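Local structure of histidine acid phosphatase (Hafnia alvei, 4ARU) at residues R12-S17 with L301-H306; T35-P40 with W237-T242; T50-H55 with H228-P233; K251-Q256 with Q326-P331; M260-Y265 with N312-L317. The protein is a bacterial histidine acid phosphatase, also called a phytase, and belongs to branch 2 of the histidine phosphatase superfamily. All coordinates share one frame; numbering follows the deposited sequence. Where two conformers were deposited one is given.

Contact 1. Residues R12-S17 with L301-H306; sequences RVVILS and LFIAGH. Unlike the reference sequence in segment 12-17: R12 (reference Lys).
V13 O accepts from L301 N, opening a parallel strand pair in the mixed central sheet of the histidine phosphatase fold. I15 N then gives to L301 O, I15 O takes I303 N at 2.8 Å, S17 N gives to I303 O and S17 O receives G305 N. These four meet their carbonyls nearly end-on, whereas L301 N comes to V13 O more bent (C=O...N 152°). Alternate residues bond across this pair, while V14 and L16 turn their backbone to strand 335-342 and F302 to strand 85-89. On one face V14 and L301 run alongside each other, V14 CG1 against L301 CD2, and L16 CD1 rests 3.8 Å from I303 CG2; helix 264-282 covers this layer through I278, A281 and L274. On the other, F302 holds its ring anti to the backbone N (chi1 -178°), which brings it across toward strand 12-17: F302 CD2 lies 3.6 Å from I15 CG2. F102 stacks on the same ring. Past the strand H306, an N-cap residue, is bonded through NE2 to D90 and through ND1 to a bound tartaric acid, so the C-terminal end of strand 300-305 leads this imidazole to the tartaric acid site. S17 meets the end of the F302 ring obliquely, its CB 3.4 Å from F302 CZ.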
# COMPACT_ATOMS: atom_id res chain seq x y z
N ARG A 12 0.15 19.49 10.13
CA ARG A 12 0.97 18.78 9.16
C ARG A 12 0.44 17.44 8.84
O ARG A 12 -0.47 16.94 9.51
CB ARG A 12 2.38 18.68 9.63
CG ARG A 12 2.55 18.11 10.99
CD ARG A 12 4.02 18.27 11.32
NE ARG A 12 4.39 17.76 12.65
CZ ARG A 12 4.31 18.44 13.78
NH1 ARG A 12 3.81 19.68 13.82
NH2 ARG A 12 4.70 17.84 14.91
N VAL A 13 0.99 16.85 7.79
CA VAL A 13 0.50 15.60 7.22
C VAL A 13 1.68 14.68 6.96
O VAL A 13 2.79 15.14 6.59
CB VAL A 13 -0.24 15.87 5.90
CG1 VAL A 13 -0.76 14.59 5.28
CG2 VAL A 13 -1.38 16.82 6.14
N VAL A 14 1.43 13.38 7.10
CA VAL A 14 2.36 12.34 6.70
C VAL A 14 1.59 11.38 5.81
O VAL A 14 0.55 10.83 6.23
CB VAL A 14 2.95 11.59 7.89
CG1 VAL A 14 3.95 10.53 7.39
CG2 VAL A 14 3.53 12.52 8.92
N ILE A 15 2.06 11.18 4.60
CA ILE A 15 1.42 10.38 3.62
C ILE A 15 2.27 9.15 3.33
O ILE A 15 3.43 9.31 2.95
CB ILE A 15 1.25 11.18 2.32
CG1 ILE A 15 0.47 12.48 2.62
CG2 ILE A 15 0.57 10.36 1.24
CD1 ILE A 15 0.35 13.41 1.44
N LEU A 16 1.73 7.96 3.53
CA LEU A 16 2.42 6.71 3.19
C LEU A 16 1.70 6.18 1.97
O LEU A 16 0.56 5.70 2.04
CB LEU A 16 2.39 5.71 4.37
CG LEU A 16 2.96 4.36 3.97
CD1 LEU A 16 4.44 4.43 3.60
CD2 LEU A 16 2.80 3.36 5.08
N SER A 17 2.34 6.35 0.82
CA SER A 17 1.73 6.08 -0.46
C SER A 17 2.30 4.83 -1.09
O SER A 17 3.51 4.64 -1.10
CB SER A 17 2.01 7.22 -1.43
OG SER A 17 1.28 7.07 -2.63
N LEU A 301 5.05 15.38 4.57
CA LEU A 301 6.03 14.30 4.46
C LEU A 301 5.36 13.21 3.63
O LEU A 301 4.37 12.64 4.05
CB LEU A 301 6.50 13.79 5.80
CG LEU A 301 7.33 12.51 5.85
CD1 LEU A 301 8.57 12.68 4.99
CD2 LEU A 301 7.69 12.08 7.24
N PHE A 302 5.87 12.96 2.42
CA PHE A 302 5.34 11.96 1.51
C PHE A 302 6.38 10.82 1.46
O PHE A 302 7.55 11.07 1.08
CB PHE A 302 5.11 12.56 0.13
CG PHE A 302 4.52 11.63 -0.88
CD1 PHE A 302 5.33 10.86 -1.68
CD2 PHE A 302 3.14 11.54 -1.06
CE1 PHE A 302 4.79 10.05 -2.68
CE2 PHE A 302 2.59 10.71 -2.04
CZ PHE A 302 3.44 9.95 -2.84
N ILE A 303 5.93 9.61 1.75
CA ILE A 303 6.75 8.45 1.82
C ILE A 303 6.27 7.50 0.74
O ILE A 303 5.11 7.01 0.78
CB ILE A 303 6.69 7.78 3.21
CG1 ILE A 303 7.08 8.76 4.33
CG2 ILE A 303 7.57 6.53 3.22
CD1 ILE A 303 6.84 8.21 5.73
N ALA A 304 7.15 7.23 -0.23
CA ALA A 304 6.77 6.44 -1.41
C ALA A 304 7.27 5.01 -1.22
O ALA A 304 8.45 4.72 -1.35
CB ALA A 304 7.37 7.04 -2.70
N GLY A 305 6.30 4.14 -0.94
CA GLY A 305 6.57 2.74 -0.65
C GLY A 305 5.69 1.77 -1.45
O GLY A 305 5.39 1.98 -2.64
N HIS A 306 5.25 0.72 -0.76
CA HIS A 306 4.71 -0.50 -1.36
C HIS A 306 3.41 -0.87 -0.68
O HIS A 306 3.10 -0.40 0.44
CB HIS A 306 5.67 -1.63 -1.22
CG HIS A 306 7.06 -1.30 -1.69
ND1 HIS A 306 7.50 -1.54 -2.98
CD2 HIS A 306 8.08 -0.68 -1.06
CE1 HIS A 306 8.74 -1.13 -3.10
NE2 HIS A 306 9.13 -0.62 -1.94

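Contact 2. Residues T35-P40 with W237-T242; sequences TPHQWP and WGNIHT
Q38 O receives the indole N-H of W237 at 2.8 Å from NE1, a straight bond (170°) that lies in the indole plane but comes down from above the plane of the peptide carbonyl. It helps to set the rotation of the indole, which H37, T35 and W39 then pack against, on one face and along the edge. H37 lays its CB over the five-membered ring in a CH-pi contact, 3.4 Å from the centroid and close to the ring normal; its imidazole meets the same ring obliquely, the planes 40° apart. Along the far rim, W237 turns its six-membered edge into the face of W39, an edge-to-face pair with W237 CH2 3.7 Å from W39 CZ2. T35 CG2 reaches that end too, 4.0 Å from W237 CH2. The second shell holds the partners in place: T35 OG1 takes H37 N in an ST turn and is itself bonded to the carbonyl of L172, H37 NE2 is bonded to D173, and W39 NE1 to the carbonyl of M31. Together H37, W39 and W237 make an aromatic cluster joining two loops, one leading into helix 51-70 and the other into helix 243-262.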
# COMPACT_ATOMS: atom_id res chain seq x y z
N THR A 35 -2.22 -20.39 -18.16
CA THR A 35 -3.16 -19.93 -19.19
C THR A 35 -2.66 -20.28 -20.58
O THR A 35 -1.47 -20.18 -20.84
CB THR A 35 -3.42 -18.41 -19.11
OG1 THR A 35 -4.32 -18.03 -20.16
CG2 THR A 35 -2.15 -17.59 -19.29
N PRO A 36 -3.55 -20.69 -21.49
CA PRO A 36 -3.13 -20.84 -22.90
C PRO A 36 -2.92 -19.51 -23.59
O PRO A 36 -2.37 -19.48 -24.72
CB PRO A 36 -4.34 -21.54 -23.53
CG PRO A 36 -5.50 -21.06 -22.69
CD PRO A 36 -4.97 -21.05 -21.30
N HIS A 37 -3.38 -18.43 -22.97
CA HIS A 37 -3.30 -17.12 -23.63
C HIS A 37 -1.95 -16.51 -23.39
O HIS A 37 -1.20 -17.03 -22.58
CB HIS A 37 -4.36 -16.21 -23.07
CG HIS A 37 -5.72 -16.78 -23.14
ND1 HIS A 37 -6.21 -17.35 -24.29
CD2 HIS A 37 -6.67 -16.93 -22.20
CE1 HIS A 37 -7.43 -17.80 -24.07
NE2 HIS A 37 -7.73 -17.57 -22.81
N GLN A 38 -1.60 -15.50 -24.16
CA GLN A 38 -0.31 -14.85 -24.00
C GLN A 38 -0.49 -13.60 -23.18
O GLN A 38 -1.35 -12.78 -23.49
CB GLN A 38 0.28 -14.49 -25.36
CG GLN A 38 0.35 -15.68 -26.31
CD GLN A 38 0.87 -16.98 -25.67
OE1 GLN A 38 0.17 -18.02 -25.65
NE2 GLN A 38 2.10 -16.94 -25.18
N TRP A 39 0.34 -13.44 -22.15
CA TRP A 39 0.33 -12.23 -21.40
C TRP A 39 0.77 -11.02 -22.25
O TRP A 39 1.73 -11.11 -23.00
CB TRP A 39 1.23 -12.38 -20.16
CG TRP A 39 0.68 -13.32 -19.13
CD1 TRP A 39 0.99 -14.66 -18.98
CD2 TRP A 39 -0.21 -12.99 -18.07
NE1 TRP A 39 0.31 -15.16 -17.89
CE2 TRP A 39 -0.45 -14.17 -17.33
CE3 TRP A 39 -0.87 -11.82 -17.70
CZ2 TRP A 39 -1.28 -14.18 -16.22
CZ3 TRP A 39 -1.72 -11.84 -16.62
CH2 TRP A 39 -1.90 -13.01 -15.86
N PRO A 40 0.08 -9.90 -22.08
CA PRO A 40 0.39 -8.74 -22.94
C PRO A 40 1.75 -8.12 -22.54
O PRO A 40 2.13 -8.14 -21.37
CB PRO A 40 -0.79 -7.80 -22.69
CG PRO A 40 -1.36 -8.21 -21.40
CD PRO A 40 -1.21 -9.71 -21.40
N TRP A 237 -7.48 -10.77 -21.20
CA TRP A 237 -7.97 -11.36 -22.45
C TRP A 237 -9.46 -11.14 -22.72
O TRP A 237 -10.12 -11.95 -23.37
CB TRP A 237 -7.58 -12.84 -22.58
CG TRP A 237 -6.13 -13.02 -22.19
CD1 TRP A 237 -5.05 -12.76 -22.96
CD2 TRP A 237 -5.62 -13.45 -20.93
NE1 TRP A 237 -3.90 -12.96 -22.27
CE2 TRP A 237 -4.21 -13.38 -21.00
CE3 TRP A 237 -6.21 -13.84 -19.74
CZ2 TRP A 237 -3.40 -13.71 -19.93
CZ3 TRP A 237 -5.37 -14.17 -18.67
CH2 TRP A 237 -4.00 -14.12 -18.79
N GLY A 238 -9.98 -10.04 -22.20
CA GLY A 238 -11.37 -9.70 -22.33
C GLY A 238 -12.32 -10.48 -21.43
O GLY A 238 -13.53 -10.39 -21.63
N ASN A 239 -11.81 -11.16 -20.41
CA ASN A 239 -12.61 -12.07 -19.62
C ASN A 239 -13.15 -11.54 -18.30
O ASN A 239 -13.80 -12.31 -17.62
CB ASN A 239 -11.85 -13.36 -19.39
CG ASN A 239 -11.62 -14.11 -20.66
OD1 ASN A 239 -12.38 -13.96 -21.62
ND2 ASN A 239 -10.56 -14.93 -20.70
N ILE A 240 -12.93 -10.26 -18.00
CA ILE A 240 -13.53 -9.63 -16.80
C ILE A 240 -14.56 -8.60 -17.30
O ILE A 240 -14.22 -7.64 -18.02
CB ILE A 240 -12.48 -8.99 -15.88
CG1 ILE A 240 -11.42 -10.00 -15.50
CG2 ILE A 240 -13.19 -8.44 -14.65
CD1 ILE A 240 -10.26 -9.37 -14.78
N HIS A 241 -15.81 -8.85 -16.96
CA HIS A 241 -16.94 -8.11 -17.52
C HIS A 241 -17.69 -7.26 -16.49
O HIS A 241 -18.31 -6.25 -16.87
CB HIS A 241 -17.95 -9.05 -18.20
CG HIS A 241 -17.39 -9.76 -19.39
ND1 HIS A 241 -16.83 -11.01 -19.29
CD2 HIS A 241 -17.29 -9.40 -20.68
CE1 HIS A 241 -16.40 -11.39 -20.48
NE2 HIS A 241 -16.66 -10.43 -21.34
N THR A 242 -17.64 -7.66 -15.21
CA THR A 242 -18.51 -7.04 -14.21
C THR A 242 -17.78 -6.65 -12.94
O THR A 242 -16.71 -7.12 -12.60
CB THR A 242 -19.64 -7.97 -13.80
OG1 THR A 242 -19.09 -9.02 -13.01
CG2 THR A 242 -20.37 -8.56 -14.99

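Contact 3. Residues T50-H55 with H228-P233; sequences TPRGEH and HAQGMP
The start of helix 51-70 meets the end of helix 213-229, with R52 and Q230 nearest in the backbone at 6.5 Å between their CA atoms. Both ends carry a classical signature: T50 is an N-cap, and G231, at positive phi, completes a Schellman motif in which its N bonds back to H228 O. The contact exemplifies how an N-cap side chain can serve its own helix and a second helix end at once. T50 OG1 acts twice, taking G53 N at 2.9 Å to cap its helix and donating a hydrogen bond to Q230 OE1 at 2.7 Å. The glutamine reaches it because its chain bends at chi2 (63°), carrying the amide back from a CB that points away from the other helix. R52 donates the same way, but to the main chain. With its chain stretched out, R52 runs to A229 O and grips this one carbonyl oxygen side-on with two nitrogens, NE at 3.0 Å and NH2 at 3.1 Å, both coming from the same face of the carbonyl plane. A C-terminal carbonyl of a helix is thereby supplied with a positive group, which would probably suit the helix dipole. NH2 has a further acceptor in the carbonyl of H363, so the guanidinium also ties in helix 359-363. Over one of its faces lies the Q230-G231 peptide, with R52 CZ 3.5 Å from Q230 C.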
# COMPACT_ATOMS: atom_id res chain seq x y z
N THR A 50 5.12 2.86 -15.12
CA THR A 50 4.94 3.32 -16.51
C THR A 50 4.72 4.82 -16.57
O THR A 50 4.36 5.46 -15.55
CB THR A 50 3.67 2.69 -17.19
OG1 THR A 50 2.49 3.11 -16.48
CG2 THR A 50 3.77 1.17 -17.14
N PRO A 51 4.92 5.41 -17.76
CA PRO A 51 4.64 6.85 -17.86
C PRO A 51 3.19 7.20 -17.48
O PRO A 51 2.91 8.23 -16.84
CB PRO A 51 5.02 7.18 -19.29
CG PRO A 51 6.07 6.16 -19.64
CD PRO A 51 5.71 4.90 -18.89
N ARG A 52 2.26 6.30 -17.82
CA ARG A 52 0.89 6.52 -17.39
C ARG A 52 0.78 6.47 -15.86
O ARG A 52 0.05 7.24 -15.29
CB ARG A 52 -0.05 5.50 -18.05
CG ARG A 52 -1.46 5.51 -17.53
CD ARG A 52 -2.35 4.91 -18.55
NE ARG A 52 -3.65 4.60 -17.97
CZ ARG A 52 -4.80 4.66 -18.61
NH1 ARG A 52 -4.91 5.07 -19.86
NH2 ARG A 52 -5.88 4.30 -17.93
N GLY A 53 1.46 5.52 -15.21
CA GLY A 53 1.50 5.45 -13.78
C GLY A 53 2.00 6.76 -13.17
O GLY A 53 1.48 7.25 -12.15
N GLU A 54 3.06 7.30 -13.76
CA GLU A 54 3.56 8.58 -13.30
C GLU A 54 2.53 9.67 -13.42
O GLU A 54 2.32 10.49 -12.50
CB GLU A 54 4.83 8.94 -14.06
CG GLU A 54 6.01 8.06 -13.74
CD GLU A 54 7.18 8.30 -14.68
OE1 GLU A 54 7.18 7.82 -15.83
OE2 GLU A 54 8.15 9.01 -14.29
N HIS A 55 1.86 9.72 -14.56
CA HIS A 55 0.79 10.71 -14.79
C HIS A 55 -0.30 10.59 -13.72
O HIS A 55 -0.75 11.56 -13.13
CB HIS A 55 0.23 10.58 -16.18
CG HIS A 55 -0.94 11.48 -16.44
ND1 HIS A 55 -0.85 12.86 -16.37
CD2 HIS A 55 -2.24 11.19 -16.66
CE1 HIS A 55 -2.06 13.37 -16.60
NE2 HIS A 55 -2.90 12.38 -16.79
N HIS A 228 -5.72 -2.90 -16.29
CA HIS A 228 -6.86 -2.02 -16.38
C HIS A 228 -6.53 -0.56 -16.06
O HIS A 228 -6.91 0.36 -16.77
CB HIS A 228 -7.98 -2.55 -15.49
CG HIS A 228 -9.30 -1.85 -15.67
ND1 HIS A 228 -10.17 -2.15 -16.69
CD2 HIS A 228 -9.87 -0.86 -14.95
CE1 HIS A 228 -11.26 -1.39 -16.56
NE2 HIS A 228 -11.09 -0.58 -15.53
N ALA A 229 -5.76 -0.40 -15.00
CA ALA A 229 -5.32 0.92 -14.59
C ALA A 229 -4.35 1.57 -15.59
O ALA A 229 -4.32 2.79 -15.71
CB ALA A 229 -4.65 0.81 -13.26
N GLN A 230 -3.65 0.73 -16.35
CA GLN A 230 -2.72 1.13 -17.40
C GLN A 230 -3.46 1.45 -18.71
O GLN A 230 -2.87 1.95 -19.69
CB GLN A 230 -1.70 -0.01 -17.58
CG GLN A 230 -0.71 0.19 -18.72
CD GLN A 230 0.20 1.39 -18.54
OE1 GLN A 230 0.32 1.92 -17.46
NE2 GLN A 230 0.88 1.78 -19.61
N GLY A 231 -4.75 1.12 -18.75
CA GLY A 231 -5.51 1.31 -19.95
C GLY A 231 -5.15 0.42 -21.11
O GLY A 231 -5.39 0.74 -22.29
N MET A 232 -4.69 -0.80 -20.80
CA MET A 232 -4.42 -1.74 -21.87
C MET A 232 -5.70 -2.08 -22.59
O MET A 232 -6.78 -2.11 -21.98
CB MET A 232 -3.83 -3.00 -21.31
CG MET A 232 -2.53 -2.72 -20.66
SD MET A 232 -1.63 -4.23 -20.56
CE MET A 232 -0.01 -3.52 -20.39
N PRO A 233 -5.64 -2.29 -23.92
CA PRO A 233 -6.83 -2.56 -24.72
C PRO A 233 -7.45 -3.90 -24.39
O PRO A 233 -8.69 -4.01 -24.46
CB PRO A 233 -6.32 -2.50 -26.16
CG PRO A 233 -4.87 -2.83 -26.07
CD PRO A 233 -4.42 -2.26 -24.74

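Contact 4. Residues K251-Q256 with Q326-P331; sequences KLHNAQ and QPDNTP
Two direct hydrogen bonds join N254 to the loop 326-331, and they use both ends of its amide. N254 OD1 accepts N329 N at 3.0 Å and N254 ND2 gives to P327 O, also 3.0 Å away, in the plane of the amide and nearly end-on to the carbonyl. The side chain is thereby held flat, and turning the amide over would cost both bonds. Stacking follows: the amide of N329 lies almost parallel to it, planes 2° apart, with N329 ND2 3.4 Å from N254 CG. The loop is shaped for this by an Asx turn, in which D328 OD1 takes T330 N, and by Q326 OE1, which takes D328 N. This loop lies between helix 307-317 and strand 335-342 and here docks on helix 243-262. Waters add further bridges. One molecule joins H253 NE2 and T330 OG1, 2.7 Å from each, lying in the imidazole plane; a second joins T330 OG1 to N254 OD1; a third gives to N254 O and accepts from N329 ND2. The other nitrogen of the ring, H253 ND1, is bonded to S218 of helix 213-229.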
# COMPACT_ATOMS: atom_id res chain seq x y z
N LYS A 251 -10.72 -10.22 -4.07
CA LYS A 251 -10.91 -10.84 -2.75
C LYS A 251 -9.72 -11.73 -2.42
O LYS A 251 -9.20 -11.75 -1.30
CB LYS A 251 -12.21 -11.64 -2.74
CG LYS A 251 -12.47 -12.30 -1.41
CD LYS A 251 -13.89 -12.80 -1.24
CE LYS A 251 -14.33 -13.65 -2.37
NZ LYS A 251 -15.65 -14.26 -2.02
N LEU A 252 -9.21 -12.43 -3.41
CA LEU A 252 -8.07 -13.31 -3.21
C LEU A 252 -6.81 -12.52 -2.89
O LEU A 252 -6.01 -12.91 -2.05
CB LEU A 252 -7.83 -14.17 -4.46
CG LEU A 252 -8.97 -15.14 -4.79
CD1 LEU A 252 -8.95 -15.56 -6.27
CD2 LEU A 252 -8.89 -16.37 -3.91
N HIS A 253 -6.63 -11.40 -3.59
CA HIS A 253 -5.48 -10.57 -3.34
C HIS A 253 -5.56 -9.96 -1.95
O HIS A 253 -4.58 -9.95 -1.23
CB HIS A 253 -5.46 -9.50 -4.43
CG HIS A 253 -4.41 -8.46 -4.24
ND1 HIS A 253 -3.09 -8.66 -4.58
CD2 HIS A 253 -4.49 -7.19 -3.79
CE1 HIS A 253 -2.39 -7.58 -4.32
NE2 HIS A 253 -3.21 -6.66 -3.85
N ASN A 254 -6.73 -9.43 -1.57
CA ASN A 254 -6.85 -8.81 -0.26
C ASN A 254 -6.68 -9.83 0.86
O ASN A 254 -6.12 -9.52 1.91
CB ASN A 254 -8.15 -8.07 -0.14
CG ASN A 254 -8.23 -6.89 -1.08
OD1 ASN A 254 -7.22 -6.20 -1.33
ND2 ASN A 254 -9.42 -6.62 -1.59
N ALA A 255 -7.06 -11.07 0.60
CA ALA A 255 -6.88 -12.12 1.60
C ALA A 255 -5.41 -12.46 1.77
O ALA A 255 -4.92 -12.62 2.88
CB ALA A 255 -7.69 -13.33 1.23
N GLN A 256 -4.69 -12.58 0.67
CA GLN A 256 -3.25 -12.83 0.73
C GLN A 256 -2.56 -11.75 1.53
O GLN A 256 -1.71 -12.01 2.36
CB GLN A 256 -2.70 -12.98 -0.67
CG GLN A 256 -1.26 -13.38 -0.72
CD GLN A 256 -0.41 -12.26 -1.08
OE1 GLN A 256 -0.74 -11.47 -1.99
NE2 GLN A 256 0.71 -12.14 -0.40
N GLN A 326 -13.16 0.67 -5.64
CA GLN A 326 -11.76 0.20 -5.79
C GLN A 326 -11.61 -1.16 -5.12
O GLN A 326 -11.47 -1.23 -3.88
CB GLN A 326 -10.83 1.25 -5.21
CG GLN A 326 -9.36 0.87 -5.19
CD GLN A 326 -8.88 0.39 -6.54
OE1 GLN A 326 -8.79 -0.82 -6.80
NE2 GLN A 326 -8.55 1.32 -7.43
N PRO A 327 -11.60 -2.23 -5.91
CA PRO A 327 -11.54 -3.56 -5.33
C PRO A 327 -10.23 -3.93 -4.64
O PRO A 327 -10.27 -4.78 -3.75
CB PRO A 327 -11.82 -4.47 -6.51
CG PRO A 327 -11.52 -3.73 -7.71
CD PRO A 327 -11.67 -2.27 -7.38
N ASP A 328 -9.13 -3.30 -4.98
CA ASP A 328 -7.86 -3.55 -4.28
C ASP A 328 -7.80 -2.67 -3.01
O ASP A 328 -7.96 -1.46 -3.10
CB ASP A 328 -6.73 -3.16 -5.24
CG ASP A 328 -5.31 -3.48 -4.70
OD1 ASP A 328 -5.16 -3.92 -3.52
OD2 ASP A 328 -4.36 -3.28 -5.50
N ASN A 329 -7.61 -3.24 -1.83
CA ASN A 329 -7.50 -2.45 -0.60
C ASN A 329 -6.26 -1.59 -0.55
O ASN A 329 -6.23 -0.66 0.22
CB ASN A 329 -7.48 -3.33 0.68
CG ASN A 329 -8.80 -4.04 0.93
OD1 ASN A 329 -9.83 -3.66 0.39
ND2 ASN A 329 -8.76 -5.10 1.71
N THR A 330 -5.27 -1.93 -1.36
CA THR A 330 -3.98 -1.21 -1.40
C THR A 330 -3.67 -0.86 -2.85
O THR A 330 -2.71 -1.37 -3.43
CB THR A 330 -2.84 -2.02 -0.73
OG1 THR A 330 -2.82 -3.35 -1.24
CG2 THR A 330 -3.02 -2.06 0.81
N PRO A 331 -4.47 0.01 -3.49
CA PRO A 331 -4.35 0.24 -4.89
C PRO A 331 -3.15 1.11 -5.30
O PRO A 331 -2.57 1.78 -4.47
CB PRO A 331 -5.67 0.95 -5.22
CG PRO A 331 -5.88 1.78 -4.02
CD PRO A 331 -5.57 0.83 -2.91
O HOH W 1 -2.07 -4.26 -3.70
O HOH W 2 -4.64 -5.34 -0.18
O HOH W 3 -6.53 -6.97 3.00

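Contact 5. Residues M260-Y265 with N312-L317; sequences MSRTPY and NISGML
N312 and R262 reach across in opposite senses, each from its own helix, where the end of helix 243-262 and its pi-type turn lean on helix 307-317. The amide of N312 lies flat with its target: N312 ND2 gives to S261 O at 2.9 Å, on a lone pair in the carbonyl plane and 1° from the plane of the amide. ND2 also gives to a water that S261 OG holds, so one nitrogen engages both main chain and side chain of the serine. R262 instead bends at chi3 (66°), which turns its guanidinium edge toward S314; R262 NE reaches S314 OG at 3.0 Å within that plane. S314 OG is tied in turn to the carbonyl of A311, and R262 NH1 makes a salt bridge with D258, which probably steadies the group. Between these two grips the backbones come close, R262 and G315 standing 4.2 Å apart at their CA atoms. With no side chain on the glycine, G315 CA settles over a face of the guanidinium and 3.4 Å from R262 O, in a CA-H...O contact.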
# COMPACT_ATOMS: atom_id res chain seq x y z
N MET A 260 -0.37 -12.25 4.87
CA MET A 260 1.08 -12.15 4.70
C MET A 260 1.64 -10.78 5.06
O MET A 260 2.85 -10.62 5.24
CB MET A 260 1.43 -12.56 3.27
CG MET A 260 0.94 -13.97 2.91
SD MET A 260 1.23 -15.30 4.10
CE MET A 260 3.00 -15.10 4.21
N SER A 261 0.77 -9.79 5.21
CA SER A 261 1.19 -8.45 5.58
C SER A 261 0.46 -7.82 6.77
O SER A 261 1.06 -7.01 7.49
CB SER A 261 1.12 -7.52 4.38
OG SER A 261 2.09 -7.95 3.41
N ARG A 262 -0.80 -8.15 7.01
CA ARG A 262 -1.51 -7.59 8.16
C ARG A 262 -1.36 -8.34 9.44
O ARG A 262 -1.42 -7.77 10.50
CB ARG A 262 -3.02 -7.39 7.87
CG ARG A 262 -3.31 -6.47 6.70
CD ARG A 262 -4.80 -6.07 6.62
NE ARG A 262 -5.13 -5.26 7.78
CZ ARG A 262 -5.74 -5.68 8.88
NH1 ARG A 262 -6.14 -6.92 9.04
NH2 ARG A 262 -5.89 -4.86 9.90
N THR A 263 -1.16 -9.64 9.35
CA THR A 263 -0.89 -10.46 10.54
C THR A 263 0.05 -9.75 11.53
O THR A 263 1.15 -9.43 11.12
CB THR A 263 -0.21 -11.77 10.11
OG1 THR A 263 -1.15 -12.53 9.36
CG2 THR A 263 0.30 -12.59 11.32
N PRO A 264 -0.38 -9.47 12.76
CA PRO A 264 0.41 -8.55 13.60
C PRO A 264 1.89 -8.95 13.79
O PRO A 264 2.76 -8.10 13.71
CB PRO A 264 -0.36 -8.50 14.90
CG PRO A 264 -1.79 -8.59 14.41
CD PRO A 264 -1.75 -9.65 13.33
N TYR A 265 2.17 -10.22 13.99
CA TYR A 265 3.58 -10.64 14.18
C TYR A 265 4.43 -10.24 13.00
O TYR A 265 5.56 -9.75 13.13
CB TYR A 265 3.64 -12.14 14.43
CG TYR A 265 5.03 -12.65 14.72
CD1 TYR A 265 5.62 -12.47 15.96
CD2 TYR A 265 5.77 -13.28 13.75
CE1 TYR A 265 6.89 -12.94 16.21
CE2 TYR A 265 7.03 -13.75 14.00
CZ TYR A 265 7.59 -13.56 15.23
OH TYR A 265 8.87 -14.01 15.45
N ASN A 312 1.14 -3.53 6.37
CA ASN A 312 1.80 -3.70 7.66
C ASN A 312 1.32 -2.66 8.69
O ASN A 312 1.02 -2.98 9.82
CB ASN A 312 3.32 -3.52 7.55
CG ASN A 312 4.03 -4.59 6.73
OD1 ASN A 312 5.15 -4.31 6.23
ND2 ASN A 312 3.51 -5.80 6.62
N ILE A 313 1.25 -1.41 8.27
CA ILE A 313 0.83 -0.32 9.16
C ILE A 313 -0.61 -0.54 9.57
O ILE A 313 -0.95 -0.36 10.74
CB ILE A 313 1.05 1.05 8.49
CG1 ILE A 313 2.55 1.29 8.31
CG2 ILE A 313 0.32 2.16 9.26
CD1 ILE A 313 3.32 1.43 9.57
N SER A 314 -1.44 -0.97 8.63
CA SER A 314 -2.83 -1.27 8.96
C SER A 314 -2.92 -2.38 10.01
O SER A 314 -3.71 -2.29 10.91
CB SER A 314 -3.60 -1.53 7.69
OG SER A 314 -3.49 -2.81 7.27
N GLY A 315 -2.12 -3.43 9.89
CA GLY A 315 -2.15 -4.50 10.87
C GLY A 315 -1.67 -4.05 12.24
O GLY A 315 -2.26 -4.44 13.27
N MET A 316 -0.62 -3.23 12.29
CA MET A 316 -0.09 -2.74 13.56
C MET A 316 -1.11 -1.88 14.31
O MET A 316 -1.20 -1.98 15.53
CB MET A 316 1.19 -1.94 13.37
CG MET A 316 2.33 -2.76 12.85
SD MET A 316 3.84 -1.78 12.65
CE MET A 316 4.39 -1.68 14.29
N LEU A 317 -1.85 -1.05 13.57
CA LEU A 317 -2.85 -0.14 14.14
C LEU A 317 -4.27 -0.74 14.16
O LEU A 317 -5.19 -0.12 14.71
CB LEU A 317 -2.85 1.19 13.38
CG LEU A 317 -1.63 2.07 13.63
CD1 LEU A 317 -1.63 3.27 12.72
CD2 LEU A 317 -1.43 2.46 15.08
O HOH W 4 4.69 -7.95 4.81

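Overall arrangement
The five contacts run from the central sheet to the surrounding helices and loops. Contact 1 leads to H306, which binds a tartaric acid that probably came from the crystallisation liquor but may mark a pocket. It touches contact 5 directly, L16 CD2 packing 3.8 Å from I313 CG1; helix 307-317 follows strand 300-305 in the chain. Contacts 4 and 5 share helix 243-262, their centres about 15 Å apart, and contact 5 is nested in the loop that contact 4 closes. Contacts 2 and 3 also adjoin: P40 CG lies 4.1 Å from M232 SD, and along the chain contact 3 is nested within the loop closed by contact 2. Contacts 1 and 2 stand farthest apart, centres about 34 Å from each other.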